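Side-chain contacts in hemoglobin subunit beta (Isurus oxyrinchus, PDB 3MKB), which probably carries oxygen as the beta chain of a shark haemoglobin tetramer, binding it reversibly at the iron of its haem group: residues Val12-Phe15 and Phe16-Ser20; Lys26-Glu29 and Arg30-Val33; Asp63-Lys66 and His67-Asp70; Glu74-Asn77 and Ile78-His82; His94-Thr97 and Asp98-Val102. All coordinates share one frame; numbering follows the deposited sequence.

Overall arrangement
Five local contacts lie in series along an all-helical globin chain, each joining side chains a turn or so apart. Interaction 1 is at the end of helix 5-17, interaction 2 on helix 20-34, interaction 3 where helix 50-65 gives way to a turn, interaction 4 at the start of helix 76-85 and interaction 5 on helix 93-108. Interactions 2 and 5 pack together, centres about 9 Å apart, beside the haem. Interaction 3 touches interaction 1 and interaction 4, centres about 14 Å away in each case. Interactions 2 and 3 lie on opposite sides of the chain's centre, about 25 Å between centres. Interaction 4 supplies the protein ligand of the iron.

Interaction 1 (Val12-Phe15 and Phe16-Ser20)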
# COMPACT_ATOMS: atom_id res chain seq x y z
N VAL B 12 15.96 -23.18 -2.14
CA VAL B 12 17.11 -23.69 -2.87
C VAL B 12 16.73 -24.87 -3.71
O VAL B 12 17.15 -24.98 -4.88
CB VAL B 12 18.28 -24.11 -1.91
CG1 VAL B 12 19.50 -24.54 -2.74
CG2 VAL B 12 18.69 -22.95 -1.10
N LYS B 13 15.94 -25.77 -3.13
CA LYS B 13 15.48 -26.99 -3.86
C LYS B 13 14.60 -26.63 -5.04
O LYS B 13 14.60 -27.31 -6.07
CB LYS B 13 14.77 -27.99 -2.94
CG LYS B 13 15.68 -28.62 -1.77
CD LYS B 13 16.83 -29.50 -2.36
CE LYS B 13 17.67 -30.23 -1.27
NZ LYS B 13 16.81 -30.81 -0.12
N THR B 14 13.75 -25.63 -4.84
CA THR B 14 12.88 -25.15 -5.93
C THR B 14 13.71 -24.66 -7.14
O THR B 14 13.49 -25.13 -8.27
CB THR B 14 11.89 -24.12 -5.43
OG1 THR B 14 11.05 -24.70 -4.42
CG2 THR B 14 10.95 -23.62 -6.61
N PHE B 15 14.70 -23.79 -6.90
CA PHE B 15 15.56 -23.31 -7.98
C PHE B 15 16.44 -24.41 -8.60
O PHE B 15 16.81 -24.35 -9.76
CB PHE B 15 16.41 -22.10 -7.51
CG PHE B 15 15.68 -20.78 -7.68
CD1 PHE B 15 14.74 -20.36 -6.75
CD2 PHE B 15 15.85 -20.04 -8.84
CE1 PHE B 15 14.05 -19.17 -6.94
CE2 PHE B 15 15.16 -18.89 -9.05
CZ PHE B 15 14.24 -18.46 -8.09
N PHE B 16 16.78 -25.41 -7.80
CA PHE B 16 17.57 -26.50 -8.27
C PHE B 16 16.83 -27.36 -9.31
O PHE B 16 17.45 -27.79 -10.26
CB PHE B 16 17.99 -27.39 -7.08
CG PHE B 16 18.84 -28.54 -7.49
CD1 PHE B 16 20.12 -28.31 -7.99
CD2 PHE B 16 18.36 -29.82 -7.46
CE1 PHE B 16 20.88 -29.32 -8.36
CE2 PHE B 16 19.15 -30.84 -7.85
CZ PHE B 16 20.41 -30.57 -8.29
N SER B 17 15.52 -27.66 -9.11
CA SER B 17 14.84 -28.70 -9.92
C SER B 17 13.65 -28.17 -10.70
O SER B 17 13.25 -28.79 -11.67
CB SER B 17 14.26 -29.83 -9.04
OG SER B 17 15.26 -30.56 -8.33
N ALA B 18 13.07 -27.06 -10.24
CA ALA B 18 11.94 -26.52 -11.01
C ALA B 18 12.41 -25.84 -12.31
O ALA B 18 13.57 -25.42 -12.45
CB ALA B 18 11.09 -25.61 -10.18
N ASN B 19 11.50 -25.73 -13.26
CA ASN B 19 11.79 -25.02 -14.49
C ASN B 19 11.49 -23.56 -14.21
O ASN B 19 10.40 -23.08 -14.48
CB ASN B 19 10.93 -25.58 -15.62
CG ASN B 19 11.33 -25.05 -17.00
OD1 ASN B 19 12.11 -24.04 -17.14
ND2 ASN B 19 10.82 -25.72 -18.04
N SER B 20 12.42 -22.89 -13.53
CA SER B 20 12.27 -21.48 -13.12
C SER B 20 12.15 -20.47 -14.30
O SER B 20 11.53 -19.46 -14.15
CB SER B 20 13.44 -21.12 -12.19
OG SER B 20 13.36 -21.91 -10.97
O HOH W 1 15.68 -30.15 -5.91
O HOH W 2 16.15 -26.10 -12.29
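Phe16, Phe15 and Ser20 have the most surface buried where helix 5-17 runs out and the chain turns into helix 20-34. Phe16 rests on the preceding turn through its CB, which lies 3.4 Å from Val12 O, while Phe16 N donates to that same Val12 O at 3.0 Å. Because CG is anti to the backbone N (chi1 -179°), the ring of Phe16 is carried off the turn. Water 1 stands at the edge of this ring, in its plane, and links Lys13 O to Ser17 OG.

Phe15 meets the far side of the turn differently. Ser20 OG lies over one face of its ring, displaced toward the rim, with Phe15 CD2 3.8 Å from Ser20 OG, a packing contact of the hydroxyl oxygen on the aromatic face.

The backbone between these groups records the end of the helix. Ala18 N donates to Thr14 O at 2.8 Å, and the same oxygen takes a weak second bond from Ser17 N, whose better acceptor is Lys13 O at 3.2 Å. Ala18 is the first residue to leave helical angles, yet its CB stays 3.1 Å from Thr14 O, a tight approach. Asn19 follows as N-cap of the next helix, its OD1 weakly bonded to Ala22 N.

In the fold this is the AB corner of a globin: the Phe15 ring packs on Leu61, Gln62 and Val65 of helix 50-65 and on Trp120 of helix 114-132, while Thr14 and Ala18 meet Leu104 and Leu107 of helix 93-108.

Interaction 2 (Lys26-Glu29 and Arg30-Val33)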
# COMPACT_ATOMS: atom_id res chain seq x y z
N LYS B 26 5.78 -17.38 -17.59
CA LYS B 26 4.35 -17.30 -17.21
C LYS B 26 4.08 -16.19 -16.23
O LYS B 26 3.06 -15.54 -16.34
CB LYS B 26 3.84 -18.60 -16.61
CG LYS B 26 4.08 -19.82 -17.47
CD LYS B 26 3.67 -21.08 -16.75
CE LYS B 26 4.18 -22.32 -17.48
NZ LYS B 26 3.80 -23.61 -16.80
N ALA B 27 4.98 -15.98 -15.25
CA ALA B 27 4.73 -14.88 -14.27
C ALA B 27 4.69 -13.48 -14.94
O ALA B 27 3.84 -12.65 -14.63
CB ALA B 27 5.74 -14.88 -13.13
N LEU B 28 5.67 -13.23 -15.81
CA LEU B 28 5.74 -12.02 -16.59
C LEU B 28 4.46 -11.83 -17.42
O LEU B 28 3.87 -10.71 -17.45
CB LEU B 28 6.99 -12.11 -17.50
CG LEU B 28 7.98 -10.99 -17.74
CD1 LEU B 28 7.91 -10.47 -19.20
CD2 LEU B 28 8.00 -9.81 -16.72
N GLU B 29 4.06 -12.90 -18.12
CA GLU B 29 2.86 -12.90 -18.98
C GLU B 29 1.61 -12.60 -18.17
O GLU B 29 0.75 -11.77 -18.57
CB GLU B 29 2.73 -14.24 -19.77
CG GLU B 29 3.78 -14.35 -20.90
CD GLU B 29 3.88 -15.75 -21.55
OE1 GLU B 29 3.37 -16.76 -20.97
OE2 GLU B 29 4.54 -15.82 -22.61
N ARG B 30 1.53 -13.24 -17.01
CA ARG B 30 0.46 -12.99 -16.09
C ARG B 30 0.41 -11.56 -15.63
O ARG B 30 -0.68 -10.93 -15.60
CB ARG B 30 0.57 -13.93 -14.87
CG ARG B 30 -0.55 -13.76 -13.81
CD ARG B 30 -0.37 -14.86 -12.67
NE ARG B 30 -0.41 -16.19 -13.26
CZ ARG B 30 -1.53 -16.89 -13.46
NH1 ARG B 30 -2.71 -16.38 -13.10
NH2 ARG B 30 -1.47 -18.10 -14.02
N MET B 31 1.57 -11.04 -15.23
CA MET B 31 1.65 -9.67 -14.71
C MET B 31 1.15 -8.69 -15.78
O MET B 31 0.43 -7.76 -15.47
CB MET B 31 3.08 -9.34 -14.32
CG MET B 31 3.27 -7.90 -13.76
SD MET B 31 5.02 -7.47 -13.74
CE MET B 31 5.42 -7.52 -15.50
N PHE B 32 1.45 -8.96 -17.04
CA PHE B 32 0.91 -8.11 -18.14
C PHE B 32 -0.60 -8.07 -18.29
O PHE B 32 -1.13 -7.08 -18.80
CB PHE B 32 1.48 -8.54 -19.50
CG PHE B 32 2.95 -8.35 -19.61
CD1 PHE B 32 3.59 -7.43 -18.85
CD2 PHE B 32 3.68 -9.06 -20.55
CE1 PHE B 32 5.00 -7.27 -18.98
CE2 PHE B 32 5.03 -8.90 -20.67
CZ PHE B 32 5.69 -8.01 -19.92
N VAL B 33 -1.28 -9.17 -17.97
CA VAL B 33 -2.72 -9.31 -18.18
C VAL B 33 -3.34 -8.77 -16.90
O VAL B 33 -4.28 -7.96 -16.94
CB VAL B 33 -3.13 -10.79 -18.47
CG1 VAL B 33 -4.70 -11.06 -18.41
CG2 VAL B 33 -2.63 -11.23 -19.81
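Leu28 is turned to unstaggered torsions (chi1 -136°, chi2 -112°) that send its two methyl groups to different partners, Phe32 and Met31, on the next turn of helix 20-34. Phe32 answers with CG anti to its carbonyl carbon (chi1 -64°), which lays the ring back along the helix. Leu28 CD1 then stands 3.4 Å from Phe32 CZ, close for two carbons, and touches CE2 as well, so the outer end of the ring is what the methyl meets. The inner end is met by backbone: Leu28 O lies over one face, 3.3 Å from Phe32 CG.

The other methyl, Leu28 CD2, is 3.7 Å from Met31 CE. Met31 runs out extended and bends only at its last torsion, which swings the terminal methyl back toward Leu28. The same side chain comes within about 4 Å of the haem, nearest atoms, and rests on Ser99 of helix 93-108.

Main-chain bonds fix the spacing: Arg30 N to Lys26 O and Met31 N to Ala27 O are both 2.8 Å long, and Phe32 N to Leu28 O is 3.0 Å. The bond from Val33 N to Glu29 O is weak.

Arg30 leaves on another side of the helix. Its NE forms a salt bridge with Glu103, and its NH1 and NH2 bond to His121 ND1 and Phe116 O of a neighbouring alpha subunit. The chemistry is thus divided round one helix: Leu28, Met31 and Phe32 make an apolar side, of which Met31 approaches the haem, while a guanidinium anchored through NE to Glu103 of its own chain reaches the alpha neighbour with NH1 and NH2.

Interaction 3 (Asp63-Lys66 and His67-Asp70)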
# COMPACT_ATOMS: atom_id res chain seq x y z
N ASP B 63 20.95 -15.62 -8.51
CA ASP B 63 22.04 -14.88 -7.83
C ASP B 63 21.72 -14.56 -6.37
O ASP B 63 22.59 -14.69 -5.48
CB ASP B 63 22.40 -13.61 -8.65
CG ASP B 63 23.61 -12.83 -8.09
OD1 ASP B 63 23.47 -11.58 -8.01
OD2 ASP B 63 24.70 -13.42 -7.78
N ALA B 64 20.46 -14.19 -6.11
CA ALA B 64 19.96 -13.99 -4.73
C ALA B 64 19.90 -15.30 -3.98
O ALA B 64 20.22 -15.34 -2.81
CB ALA B 64 18.55 -13.30 -4.71
N VAL B 65 19.48 -16.36 -4.68
CA VAL B 65 19.46 -17.69 -4.11
C VAL B 65 20.85 -18.10 -3.64
O VAL B 65 20.99 -18.54 -2.49
CB VAL B 65 18.86 -18.77 -5.04
CG1 VAL B 65 19.01 -20.16 -4.39
CG2 VAL B 65 17.41 -18.44 -5.39
N LYS B 66 21.86 -17.94 -4.51
CA LYS B 66 23.23 -18.38 -4.17
C LYS B 66 23.83 -17.61 -3.03
O LYS B 66 24.90 -17.96 -2.56
CB LYS B 66 24.17 -18.30 -5.37
CG LYS B 66 24.53 -19.65 -6.01
CD LYS B 66 23.59 -20.02 -7.20
CE LYS B 66 22.18 -20.47 -6.72
NZ LYS B 66 21.10 -20.48 -7.75
N HIS B 67 23.14 -16.57 -2.58
CA HIS B 67 23.68 -15.61 -1.61
C HIS B 67 22.60 -15.02 -0.72
O HIS B 67 22.58 -13.82 -0.45
CB HIS B 67 24.36 -14.44 -2.33
CG HIS B 67 25.55 -14.82 -3.16
ND1 HIS B 67 26.81 -14.97 -2.62
CD2 HIS B 67 25.67 -15.06 -4.49
CE1 HIS B 67 27.65 -15.30 -3.58
NE2 HIS B 67 26.99 -15.36 -4.73
N GLU B 68 21.71 -15.88 -0.24
CA GLU B 68 20.58 -15.53 0.62
C GLU B 68 20.87 -14.52 1.73
O GLU B 68 19.98 -13.78 2.15
CB GLU B 68 20.02 -16.83 1.21
CG GLU B 68 18.54 -17.01 1.06
CD GLU B 68 18.00 -16.41 -0.22
OE1 GLU B 68 18.15 -17.00 -1.29
OE2 GLU B 68 17.42 -15.32 -0.15
N ASP B 69 22.11 -14.50 2.21
CA ASP B 69 22.51 -13.58 3.30
C ASP B 69 23.08 -12.22 2.82
O ASP B 69 23.23 -11.29 3.61
CB ASP B 69 23.48 -14.26 4.29
CG ASP B 69 22.89 -15.52 4.92
OD1 ASP B 69 22.05 -15.42 5.84
OD2 ASP B 69 23.28 -16.63 4.50
N ASP B 70 23.41 -12.09 1.54
CA ASP B 70 23.99 -10.84 1.05
C ASP B 70 23.31 -10.34 -0.22
O ASP B 70 24.00 -9.87 -1.11
CB ASP B 70 25.48 -11.02 0.73
CG ASP B 70 26.28 -11.54 1.90
OD1 ASP B 70 27.07 -12.51 1.70
OD2 ASP B 70 26.13 -10.99 3.02
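His67 and Asp63 meet through non-bonded packing of an imidazole edge on a main-chain oxygen. His67 CD2 lies 3.3 Å from Asp63 O, which sits at the ring edge and in its plane. Asp63 OD2 comes to the same carbon at 3.8 Å, its carboxylate plane turned 71° from the ring. Lys66 CB is 3.7 Å from His67 CD2, and the carbonyl of Lys66 lies against a ring face. Replacing the imidazole of His67 by the methyl of an alanine is likely to leave Asp63 O and the Lys66 carbonyl less covered.

A backbone hydrogen bond joins the two halves. His67 N donates to Ala64 O at 3.2 Å, but from well above the carbonyl plane and with a C=O...N angle of 109°, quite unlike a regular helical bond. The chain is leaving helix 50-65 here, at the EF corner of the globin fold, and a type I beta turn from His67 to Asp70 follows, closed by Asp70 N to His67 O at 2.8 Å.

A second carboxylate, that of Glu68, bends back over the end of helix 50-65 (chi2 33°) until its OE1 is 3.1 Å from Ala64 O. Both are acceptors, so this approach is probably unfavourable, and the exact placing of the carboxylate is doubtful. Glu68 also packs on Phe123 of helix 114-132, and Asp69 reaches Arg8 in a salt bridge.

Interaction 4 (Glu74-Asn77 and Ile78-His82); sequences EFVN and ISKAH. With HEM (protoporphyrin IX containing Fe), chain F.
Phe75 and Ile78 touch one another and both lie against the haem, two turns and one turn before His82. Phe75 CE1 is 3.7 Å from the HEM methyl CMB, which lies at the ring edge and in its plane; Ile78 CG1 is 3.8 Å from the methyl CMA. His82 NE2 binds the iron at 2.2 Å as the proximal histidine of the globin fold, and water 4 is also bound to the iron.

Behind these contacts comes the packing that fixes them. Ile78 CD1 stands over the face of Phe75, 4.1 Å from the ring centroid and 6° off the normal, a CH-pi contact. With CG1 anti to the carbonyl carbon (chi1 -74°), the isoleucine serves haem and ring at once. Were a glycine to stand in place of Ile78, a gap would probably open over the phenyl face and against CMA, leaving the Phe75 ring freer to shift.

Further out, Ser79 N donates to Phe75 O at 2.7 Å, while Ser79 OG bonds to Ile131 O and Gln134 N. Water 3 accepts from Ile78 N and donates to Glu74 O.

His82 ND1 donates to Ile78 O at 2.7 Å, at 169° and nearly in the imidazole plane; the same oxygen takes His82 N at 3.2 Å. The ND1 bond, together with the iron at NE2, helps fix the ring's rotation and is likely to increase the electron density that NE2 offers the metal.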
# COMPACT_ATOMS: atom_id res chain seq x y z
N GLU B 74 24.63 -7.87 -3.82
CA GLU B 74 24.80 -8.41 -5.18
C GLU B 74 23.91 -7.68 -6.18
O GLU B 74 24.03 -7.85 -7.41
CB GLU B 74 24.56 -9.93 -5.26
CG GLU B 74 25.02 -10.76 -4.02
CD GLU B 74 26.50 -11.16 -3.99
OE1 GLU B 74 27.15 -11.33 -5.07
OE2 GLU B 74 27.02 -11.36 -2.88
N PHE B 75 23.00 -6.86 -5.66
CA PHE B 75 22.03 -6.26 -6.54
C PHE B 75 22.32 -4.77 -6.85
O PHE B 75 21.54 -4.11 -7.55
CB PHE B 75 20.61 -6.49 -5.96
CG PHE B 75 19.91 -7.71 -6.50
CD1 PHE B 75 18.72 -7.58 -7.22
CD2 PHE B 75 20.43 -9.00 -6.29
CE1 PHE B 75 18.04 -8.69 -7.75
CE2 PHE B 75 19.76 -10.12 -6.82
CZ PHE B 75 18.56 -9.96 -7.54
N VAL B 76 23.46 -4.26 -6.36
CA VAL B 76 23.81 -2.83 -6.55
C VAL B 76 23.70 -2.38 -8.00
O VAL B 76 22.96 -1.42 -8.32
CB VAL B 76 25.17 -2.40 -5.89
CG1 VAL B 76 25.24 -0.88 -5.73
CG2 VAL B 76 25.31 -3.01 -4.55
N ASN B 77 24.40 -3.07 -8.89
CA ASN B 77 24.41 -2.71 -10.29
C ASN B 77 23.06 -2.98 -10.95
O ASN B 77 22.64 -2.22 -11.84
CB ASN B 77 25.55 -3.43 -11.02
CG ASN B 77 26.84 -3.44 -10.22
OD1 ASN B 77 27.36 -4.52 -9.83
ND2 ASN B 77 27.36 -2.23 -9.91
N ILE B 78 22.39 -4.06 -10.52
CA ILE B 78 21.06 -4.38 -11.07
C ILE B 78 20.11 -3.24 -10.71
O ILE B 78 19.36 -2.74 -11.53
CB ILE B 78 20.52 -5.76 -10.55
CG1 ILE B 78 21.25 -6.92 -11.24
CG2 ILE B 78 18.99 -5.91 -10.85
CD1 ILE B 78 21.48 -8.13 -10.35
N SER B 79 20.17 -2.82 -9.46
CA SER B 79 19.22 -1.83 -8.98
C SER B 79 19.42 -0.44 -9.65
O SER B 79 18.44 0.17 -10.13
CB SER B 79 19.30 -1.79 -7.46
OG SER B 79 18.66 -0.66 -6.93
N LYS B 80 20.68 0.03 -9.71
CA LYS B 80 21.03 1.27 -10.42
C LYS B 80 20.49 1.31 -11.86
O LYS B 80 20.02 2.36 -12.32
CB LYS B 80 22.53 1.50 -10.43
CG LYS B 80 23.12 1.88 -9.08
CD LYS B 80 24.37 2.78 -9.24
CE LYS B 80 25.06 3.05 -7.90
NZ LYS B 80 26.08 1.97 -7.58
N ALA B 81 20.58 0.16 -12.55
CA ALA B 81 20.14 0.01 -13.93
C ALA B 81 18.62 0.24 -14.00
O ALA B 81 18.09 0.93 -14.92
CB ALA B 81 20.51 -1.40 -14.43
N HIS B 82 17.92 -0.33 -13.03
CA HIS B 82 16.46 -0.18 -12.99
C HIS B 82 16.03 1.25 -12.61
O HIS B 82 15.03 1.78 -13.16
CB HIS B 82 15.84 -1.23 -12.06
CG HIS B 82 15.83 -2.60 -12.63
ND1 HIS B 82 16.97 -3.39 -12.70
CD2 HIS B 82 14.83 -3.36 -13.14
CE1 HIS B 82 16.66 -4.55 -13.25
NE2 HIS B 82 15.37 -4.56 -13.51
CHA HEM F . 16.50 -5.81 -16.95
CHB HEM F . 16.32 -8.42 -12.90
CHC HEM F . 11.97 -6.60 -12.11
CHD HEM F . 12.00 -4.16 -16.33
C1A HEM F . 16.82 -6.58 -15.88
C2A HEM F . 18.12 -7.13 -15.66
C3A HEM F . 18.06 -7.87 -14.56
C4A HEM F . 16.74 -7.79 -14.05
CMA HEM F . 19.23 -8.66 -13.95
CAA HEM F . 19.36 -6.95 -16.57
CBA HEM F . 20.07 -5.65 -16.24
CGA HEM F . 21.35 -5.59 -17.06
O1A HEM F . 22.36 -6.24 -16.68
O2A HEM F . 21.37 -4.91 -18.10
C1B HEM F . 15.13 -8.19 -12.30
C2B HEM F . 14.65 -8.78 -11.05
C3B HEM F . 13.43 -8.26 -10.86
C4B HEM F . 13.11 -7.34 -11.96
CMB HEM F . 15.37 -9.81 -10.12
CAB HEM F . 12.50 -8.55 -9.67
CBB HEM F . 12.04 -7.47 -9.02
C1C HEM F . 11.59 -5.81 -13.19
C2C HEM F . 10.29 -5.21 -13.42
C3C HEM F . 10.31 -4.57 -14.58
C4C HEM F . 11.62 -4.71 -15.14
CMC HEM F . 9.05 -5.30 -12.53
CAC HEM F . 9.15 -3.77 -15.22
CBC HEM F . 7.87 -4.22 -15.20
C1D HEM F . 13.19 -4.42 -16.94
C2D HEM F . 13.60 -4.01 -18.26
C3D HEM F . 15.01 -4.55 -18.42
C4D HEM F . 15.31 -5.23 -17.19
CMD HEM F . 12.80 -3.20 -19.30
CAD HEM F . 15.98 -4.44 -19.63
CBD HEM F . 15.67 -5.49 -20.67
CGD HEM F . 16.51 -5.10 -21.89
O1D HEM F . 17.43 -5.88 -22.24
O2D HEM F . 16.30 -4.02 -22.55
NA HEM F . 15.97 -6.99 -14.87
NB HEM F . 14.19 -7.33 -12.80
NC HEM F . 12.39 -5.48 -14.28
ND HEM F . 14.23 -5.11 -16.35
FE HEM F . 14.18 -6.11 -14.51
O HOH W 3 24.47 -6.05 -9.21
O HOH W 4 12.94 -7.76 -15.28

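Interaction 5 (His94-Thr97 and Asp98-Val102)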
# COMPACT_ATOMS: atom_id res chain seq x y z
N HIS B 94 6.83 -5.66 -6.87
CA HIS B 94 6.06 -6.74 -6.26
C HIS B 94 4.95 -7.29 -7.17
O HIS B 94 4.38 -8.30 -6.87
CB HIS B 94 5.46 -6.28 -4.90
CG HIS B 94 4.21 -5.46 -5.04
ND1 HIS B 94 2.95 -6.01 -5.01
CD2 HIS B 94 4.03 -4.13 -5.26
CE1 HIS B 94 2.04 -5.06 -5.20
NE2 HIS B 94 2.68 -3.92 -5.36
N LEU B 95 4.54 -6.54 -8.19
CA LEU B 95 3.55 -7.07 -9.14
C LEU B 95 4.18 -8.25 -9.90
O LEU B 95 3.52 -9.22 -10.19
CB LEU B 95 3.12 -5.97 -10.10
CG LEU B 95 2.55 -4.75 -9.37
CD1 LEU B 95 2.09 -3.62 -10.40
CD2 LEU B 95 1.40 -5.20 -8.50
N LEU B 96 5.46 -8.15 -10.21
CA LEU B 96 6.20 -9.25 -10.77
C LEU B 96 6.34 -10.40 -9.79
O LEU B 96 6.01 -11.49 -10.10
CB LEU B 96 7.57 -8.82 -11.26
CG LEU B 96 8.36 -9.95 -11.91
CD1 LEU B 96 7.56 -10.59 -13.01
CD2 LEU B 96 9.70 -9.46 -12.43
N THR B 97 6.86 -10.12 -8.60
CA THR B 97 7.10 -11.19 -7.63
C THR B 97 5.79 -11.82 -7.17
O THR B 97 5.73 -12.98 -6.98
CB THR B 97 7.95 -10.73 -6.46
OG1 THR B 97 7.24 -9.71 -5.74
CG2 THR B 97 9.35 -10.23 -6.93
N ASP B 98 4.72 -11.04 -7.02
CA ASP B 98 3.40 -11.63 -6.65
C ASP B 98 2.89 -12.59 -7.74
O ASP B 98 2.25 -13.59 -7.45
CB ASP B 98 2.34 -10.54 -6.37
CG ASP B 98 2.57 -9.82 -5.04
OD1 ASP B 98 3.27 -10.36 -4.13
OD2 ASP B 98 2.10 -8.67 -4.90
N SER B 99 3.19 -12.29 -9.00
CA SER B 99 2.80 -13.18 -10.08
C SER B 99 3.62 -14.45 -10.05
O SER B 99 3.14 -15.47 -10.43
CB SER B 99 3.03 -12.51 -11.43
OG SER B 99 2.38 -11.27 -11.50
N PHE B 100 4.87 -14.35 -9.61
CA PHE B 100 5.74 -15.48 -9.46
C PHE B 100 5.15 -16.38 -8.42
O PHE B 100 5.17 -17.60 -8.57
CB PHE B 100 7.12 -15.03 -8.93
CG PHE B 100 8.17 -15.03 -9.97
CD1 PHE B 100 8.90 -16.18 -10.21
CD2 PHE B 100 8.41 -13.87 -10.73
CE1 PHE B 100 9.88 -16.22 -11.19
CE2 PHE B 100 9.41 -13.87 -11.71
CZ PHE B 100 10.15 -15.06 -11.95
N ILE B 101 4.73 -15.78 -7.32
CA ILE B 101 4.10 -16.55 -6.23
C ILE B 101 2.87 -17.28 -6.76
O ILE B 101 2.66 -18.44 -6.43
CB ILE B 101 3.75 -15.63 -5.04
CG1 ILE B 101 5.06 -15.28 -4.32
CG2 ILE B 101 2.81 -16.35 -4.04
CD1 ILE B 101 4.98 -14.14 -3.44
N VAL B 102 2.04 -16.60 -7.57
CA VAL B 102 0.88 -17.27 -8.18
C VAL B 102 1.37 -18.46 -9.03
O VAL B 102 0.73 -19.50 -9.02
CB VAL B 102 -0.01 -16.30 -8.95
CG1 VAL B 102 -1.08 -17.05 -9.87
CG2 VAL B 102 -0.75 -15.40 -7.95
O HOH W 5 5.77 -10.98 -3.86
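Leu95 O is gripped twice by Ser99: the hydroxyl donates to it, Ser99 OG to Leu95 O being 2.7 Å, and Ser99 N adds a weak bond. The hydroxyl arrives nearly along the C=O axis. A serine alcohol buried in helix 93-108 is thus satisfied by the turn before it.

A second side-chain bond joins His94 to Asp98, one turn on. The CG of His94 sits between its backbone N and carbonyl carbon (chi1 81°), which brings ND1 round to the aspartate. His94 ND1 donates to Asp98 OD2 at 2.8 Å with an N-H...O angle of 167°. The oxygen lies close to the imidazole plane but is met from above the carboxylate plane, the two planes standing 70° apart. The other carboxylate oxygen, Asp98 OD1, takes a hydrogen bond from water 5 at 2.6 Å, and that water also bonds Thr97 OG1 at 2.7 Å. Asp98 further packs on Glu103 of an alpha subunit.

Leu96 and Phe100 run side by side, Leu96 CD1 4.0 Å from Phe100 CE2, and the edge of the phenyl ring faces Leu96 O in plane, with CD2 3.4 Å from it. Leu96 lines the haem pocket and also packs on Met31 and Val57, with Phe100 beside it toward Ala27 and Leu61.

This helix, the G helix of globins, therefore shows two chemistries. One is apolar; in the other the Asp98 carboxylate, given one donor by an imidazole and another by a water, would probably favour a proton on His94 ND1, although the acceptor His94 O, 3.0 Å from Asp98 OD2, is likely to oppose its negative charge.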